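Local coordinates for tail fiber protein (Acinetobacter phage AM24, PDB 5W5P) that probably recognises and acts on the capsular polysaccharide of its Acinetobacter host as a trimeric tailspike, at residues F499-G511 / I552-F564. Sequence-based numbering, arbitrary orientation.
Sequences FMQMKTASNVVLG and IDTVNNVSLFKHF
His563 and Met502 make the dense part of this contact, an example of how a loop ring can pack over the side chains of a beta hairpin. CG of Met502 stands over the centre of the imidazole, 3.6 Å from its centroid, while the Phe561 ring covers part of the opposite face through CD2. Rotation of the imidazole is fixed from both ends: ND1 donates to Phe561 O (2.9 Å), reaching that oxygen from above the carbonyl plane, and NE2 bonds to Thr596 OG1. Met502 bends at chi2 (-59°), which carries CE to the edge of the Phe564 ring, 3.6 Å from CE2; SE of Met500 approaches the same ring obliquely. The sheet involved is the five-stranded antiparallel one of the C-terminal domain, beyond the parallel beta-helix typical of tailspikes. Its hairpin of strands 492-503 and 509-523 carries a classic beta bulge, Leu510 and Gly511 both facing Met502. At the bulge Leu510 O accepts from Phe561 N (2.8 Å, 170° at the hydrogen), the one hydrogen bond between the segments, and also lies at the imidazole edge, 3.6 Å from His563 CE1. CD2 of Leu560 packs against the same carbonyl, 3.8 Å from Leu510 C. Side-chain packing is sparser toward Ile552 and Val558, where CD1 of Ile552 rests 3.5 Å from Val509 O and CD2 of Leu510 lies 4.5 Å from CG1 of Val558. Farther out, the 554-557 turn is largely solvent-exposed, although Thr554 also meets a second subunit.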
loop_
_atom_site.group_PDB
_atom_site.type_symbol
_atom_site.label_atom_id
_atom_site.label_comp_id
_atom_site.label_asym_id
_atom_site.label_seq_id
_atom_site.Cartn_x
_atom_site.Cartn_y
_atom_site.Cartn_z
ATOM N N PHE A 499 36.343 21.051 1.355
ATOM C CA PHE A 499 37.012 20.781 0.085
ATOM C C PHE A 499 37.233 22.108 -0.634
ATOM O O PHE A 499 36.275 22.749 -1.080
ATOM C CB PHE A 499 36.189 19.816 -0.766
ATOM C CG PHE A 499 36.774 19.548 -2.132
ATOM C CD1 PHE A 499 38.145 19.573 -2.341
ATOM C CD2 PHE A 499 35.951 19.265 -3.207
ATOM C CE1 PHE A 499 38.677 19.325 -3.594
ATOM C CE2 PHE A 499 36.481 19.017 -4.461
ATOM C CZ PHE A 499 37.845 19.046 -4.653
HETATM N N MSE A 500 38.490 22.522 -0.747
HETATM C CA MSE A 500 38.811 23.787 -1.387
HETATM C C MSE A 500 39.391 23.573 -2.776
HETATM O O MSE A 500 40.371 22.843 -2.950
HETATM C CB MSE A 500 39.798 24.591 -0.540
HETATM C CG MSE A 500 39.351 24.855 0.887
HETATM SE SE MSE A 500 40.865 25.165 2.092
HETATM C CE MSE A 500 41.413 23.311 2.345
ATOM N N GLN A 501 38.784 24.223 -3.765
ATOM C CA GLN A 501 39.267 24.207 -5.139
ATOM C C GLN A 501 39.744 25.614 -5.479
ATOM O O GLN A 501 38.938 26.549 -5.537
ATOM C CB GLN A 501 38.173 23.736 -6.095
ATOM C CG GLN A 501 37.851 22.255 -5.955
ATOM C CD GLN A 501 36.661 21.817 -6.800
ATOM O OE1 GLN A 501 35.554 22.340 -6.656
ATOM N NE2 GLN A 501 36.889 20.854 -7.686
HETATM N N MSE A 502 41.048 25.767 -5.685
HETATM C CA MSE A 502 41.599 27.065 -6.064
HETATM C C MSE A 502 41.438 27.254 -7.563
HETATM O O MSE A 502 41.907 26.438 -8.360
HETATM C CB MSE A 502 43.072 27.192 -5.658
HETATM C CG MSE A 502 43.492 26.301 -4.499
HETATM SE SE MSE A 502 42.486 26.594 -2.846
HETATM C CE MSE A 502 43.111 25.024 -1.877
ATOM N N LYS A 503 40.765 28.336 -7.943
ATOM C CA LYS A 503 40.396 28.570 -9.327
ATOM C C LYS A 503 40.838 29.958 -9.764
ATOM O O LYS A 503 41.016 30.866 -8.947
ATOM C CB LYS A 503 38.884 28.419 -9.539
ATOM C CG LYS A 503 38.313 27.095 -9.063
ATOM C CD LYS A 503 36.817 27.034 -9.314
ATOM C CE LYS A 503 36.221 25.731 -8.829
ATOM N NZ LYS A 503 34.785 25.649 -9.195
ATOM N N THR A 504 41.017 30.104 -11.074
ATOM C CA THR A 504 41.288 31.397 -11.685
ATOM C C THR A 504 39.976 32.165 -11.824
ATOM O O THR A 504 38.926 31.746 -11.332
ATOM C CB THR A 504 41.972 31.214 -13.035
ATOM O OG1 THR A 504 41.078 30.542 -13.929
ATOM C CG2 THR A 504 43.245 30.396 -12.888
ATOM N N ALA A 505 40.022 33.303 -12.516
ATOM C CA ALA A 505 38.799 34.058 -12.763
ATOM C C ALA A 505 37.820 33.271 -13.625
ATOM O O ALA A 505 36.605 33.356 -13.410
ATOM C CB ALA A 505 39.131 35.398 -13.417
ATOM N N SER A 506 38.323 32.492 -14.587
ATOM C CA SER A 506 37.493 31.681 -15.470
ATOM C C SER A 506 37.236 30.279 -14.921
ATOM O O SER A 506 36.825 29.394 -15.679
ATOM C CB SER A 506 38.129 31.590 -16.860
ATOM O OG SER A 506 39.410 30.988 -16.802
ATOM N N ASN A 507 37.489 30.060 -13.629
ATOM C CA ASN A 507 37.167 28.806 -12.944
ATOM C C ASN A 507 37.981 27.631 -13.482
ATOM O O ASN A 507 37.471 26.528 -13.679
ATOM C CB ASN A 507 35.669 28.515 -13.007
ATOM C CG ASN A 507 34.863 29.526 -12.237
ATOM O OD1 ASN A 507 34.821 29.491 -11.009
ATOM N ND2 ASN A 507 34.216 30.440 -12.952
ATOM N N VAL A 508 39.266 27.872 -13.706
ATOM C CA VAL A 508 40.229 26.822 -14.011
ATOM C C VAL A 508 40.875 26.401 -12.698
ATOM O O VAL A 508 41.447 27.234 -11.983
ATOM C CB VAL A 508 41.278 27.308 -15.025
ATOM C CG1 VAL A 508 42.381 26.277 -15.194
ATOM C CG2 VAL A 508 40.614 27.620 -16.356
ATOM N N VAL A 509 40.773 25.118 -12.364
ATOM C CA VAL A 509 41.272 24.623 -11.084
ATOM C C VAL A 509 42.788 24.474 -11.160
ATOM O O VAL A 509 43.305 23.658 -11.933
ATOM C CB VAL A 509 40.603 23.296 -10.705
ATOM C CG1 VAL A 509 41.241 22.718 -9.450
ATOM C CG2 VAL A 509 39.105 23.501 -10.506
ATOM N N LEU A 510 43.503 25.266 -10.354
ATOM C CA LEU A 510 44.956 25.200 -10.265
ATOM C C LEU A 510 45.452 24.528 -8.993
ATOM O O LEU A 510 46.658 24.281 -8.872
ATOM C CB LEU A 510 45.562 26.612 -10.349
ATOM C CG LEU A 510 45.403 27.352 -11.677
ATOM C CD1 LEU A 510 46.231 28.620 -11.675
ATOM C CD2 LEU A 510 45.790 26.456 -12.844
ATOM N N GLY A 511 44.564 24.233 -8.047
ATOM C CA GLY A 511 44.957 23.573 -6.816
ATOM C C GLY A 511 43.749 22.996 -6.118
ATOM O O GLY A 511 42.601 23.324 -6.439
ATOM N N ILE A 552 47.762 18.696 -15.291
ATOM C CA ILE A 552 46.396 19.009 -15.702
ATOM C C ILE A 552 46.318 19.534 -17.124
ATOM O O ILE A 552 45.205 19.640 -17.667
ATOM C CB ILE A 552 45.731 20.011 -14.734
ATOM C CG1 ILE A 552 46.548 21.303 -14.661
ATOM C CG2 ILE A 552 45.573 19.392 -13.352
ATOM C CD1 ILE A 552 45.999 22.315 -13.681
ATOM N N ASP A 553 47.452 19.866 -17.748
ATOM C CA ASP A 553 47.491 20.391 -19.116
ATOM C C ASP A 553 48.777 19.865 -19.760
ATOM O O ASP A 553 49.838 20.484 -19.652
ATOM C CB ASP A 553 47.434 21.912 -19.130
ATOM C CG ASP A 553 47.472 22.495 -20.539
ATOM O OD1 ASP A 553 47.452 21.733 -21.524
ATOM O OD2 ASP A 553 47.521 23.735 -20.659
ATOM N N THR A 554 48.660 18.724 -20.442
ATOM C CA THR A 554 49.813 18.069 -21.045
ATOM C C THR A 554 50.373 18.824 -22.244
ATOM O O THR A 554 51.476 18.498 -22.697
ATOM C CB THR A 554 49.439 16.653 -21.473
ATOM O OG1 THR A 554 48.504 16.719 -22.556
ATOM C CG2 THR A 554 48.802 15.906 -20.312
ATOM N N VAL A 555 49.648 19.811 -22.771
ATOM C CA VAL A 555 50.149 20.577 -23.906
ATOM C C VAL A 555 51.047 21.713 -23.430
ATOM O O VAL A 555 52.153 21.911 -23.947
ATOM C CB VAL A 555 48.975 21.100 -24.755
ATOM C CG1 VAL A 555 49.428 22.238 -25.659
ATOM C CG2 VAL A 555 48.363 19.965 -25.570
ATOM N N ASN A 556 50.594 22.467 -22.432
ATOM C CA ASN A 556 51.342 23.595 -21.899
ATOM C C ASN A 556 52.137 23.242 -20.649
ATOM O O ASN A 556 52.836 24.110 -20.114
ATOM C CB ASN A 556 50.393 24.761 -21.604
ATOM C CG ASN A 556 49.634 25.221 -22.838
ATOM O OD1 ASN A 556 48.401 25.225 -22.860
ATOM N ND2 ASN A 556 50.368 25.609 -23.873
ATOM N N ASN A 557 52.043 21.996 -20.174
ATOM C CA ASN A 557 52.798 21.495 -19.023
ATOM C C ASN A 557 52.478 22.306 -17.762
ATOM O O ASN A 557 53.326 22.986 -17.183
ATOM C CB ASN A 557 54.306 21.491 -19.312
ATOM C CG ASN A 557 54.672 20.603 -20.485
ATOM O OD1 ASN A 557 54.496 19.384 -20.432
ATOM N ND2 ASN A 557 55.181 21.207 -21.554
ATOM N N VAL A 558 51.220 22.199 -17.344
ATOM C CA VAL A 558 50.720 22.871 -16.151
ATOM C C VAL A 558 50.298 21.804 -15.151
ATOM O O VAL A 558 49.613 20.841 -15.516
ATOM C CB VAL A 558 49.551 23.819 -16.483
ATOM C CG1 VAL A 558 49.027 24.493 -15.230
ATOM C CG2 VAL A 558 49.990 24.861 -17.502
ATOM N N SER A 559 50.716 21.967 -13.898
ATOM C CA SER A 559 50.390 21.026 -12.836
ATOM C C SER A 559 49.661 21.736 -11.702
ATOM O O SER A 559 49.700 22.966 -11.579
ATOM C CB SER A 559 51.651 20.338 -12.295
ATOM O OG SER A 559 52.053 19.270 -13.134
ATOM N N LEU A 560 48.981 20.944 -10.874
ATOM C CA LEU A 560 48.345 21.489 -9.682
ATOM C C LEU A 560 49.404 22.051 -8.738
ATOM O O LEU A 560 50.441 21.425 -8.503
ATOM C CB LEU A 560 47.523 20.415 -8.974
ATOM C CG LEU A 560 46.325 19.829 -9.718
ATOM C CD1 LEU A 560 45.742 18.677 -8.919
ATOM C CD2 LEU A 560 45.268 20.890 -9.982
ATOM N N PHE A 561 49.129 23.234 -8.192
ATOM C CA PHE A 561 50.085 23.995 -7.400
ATOM C C PHE A 561 49.781 23.869 -5.912
ATOM O O PHE A 561 48.618 23.864 -5.501
ATOM C CB PHE A 561 50.056 25.468 -7.812
ATOM C CG PHE A 561 51.103 26.320 -7.140
ATOM C CD1 PHE A 561 52.436 26.227 -7.512
ATOM C CD2 PHE A 561 50.751 27.231 -6.154
ATOM C CE1 PHE A 561 53.393 27.015 -6.908
ATOM C CE2 PHE A 561 51.711 28.024 -5.545
ATOM C CZ PHE A 561 53.032 27.914 -5.922
ATOM N N LYS A 562 50.836 23.777 -5.108
ATOM C CA LYS A 562 50.715 23.751 -3.650
ATOM C C LYS A 562 50.491 25.180 -3.162
ATOM O O LYS A 562 51.423 25.988 -3.115
ATOM C CB LYS A 562 51.964 23.134 -3.027
ATOM C CG LYS A 562 51.994 23.160 -1.510
ATOM C CD LYS A 562 53.330 22.664 -0.970
ATOM C CE LYS A 562 53.334 22.677 0.548
ATOM N NZ LYS A 562 54.586 22.133 1.136
ATOM N N HIS A 563 49.246 25.500 -2.793
ATOM C CA HIS A 563 48.900 26.874 -2.438
ATOM C C HIS A 563 49.201 27.198 -0.980
ATOM O O HIS A 563 49.488 28.358 -0.656
ATOM C CB HIS A 563 47.419 27.136 -2.721
ATOM C CG HIS A 563 47.102 27.341 -4.171
ATOM N ND1 HIS A 563 47.190 26.329 -5.101
ATOM C CD2 HIS A 563 46.700 28.443 -4.850
ATOM C CE1 HIS A 563 46.855 26.798 -6.291
ATOM N NE2 HIS A 563 46.554 28.077 -6.166
ATOM N N PHE A 564 49.132 26.208 -0.093
ATOM C CA PHE A 564 49.306 26.423 1.336
ATOM C C PHE A 564 50.643 25.856 1.801
ATOM O O PHE A 564 51.046 24.767 1.380
ATOM C CB PHE A 564 48.157 25.783 2.125
ATOM C CG PHE A 564 46.833 26.482 1.952
ATOM C CD1 PHE A 564 46.521 27.597 2.715
ATOM C CD2 PHE A 564 45.898 26.018 1.035
ATOM C CE1 PHE A 564 45.312 28.242 2.569
ATOM C CE2 PHE A 564 44.677 26.657 0.885
ATOM C CZ PHE A 564 44.386 27.773 1.654
#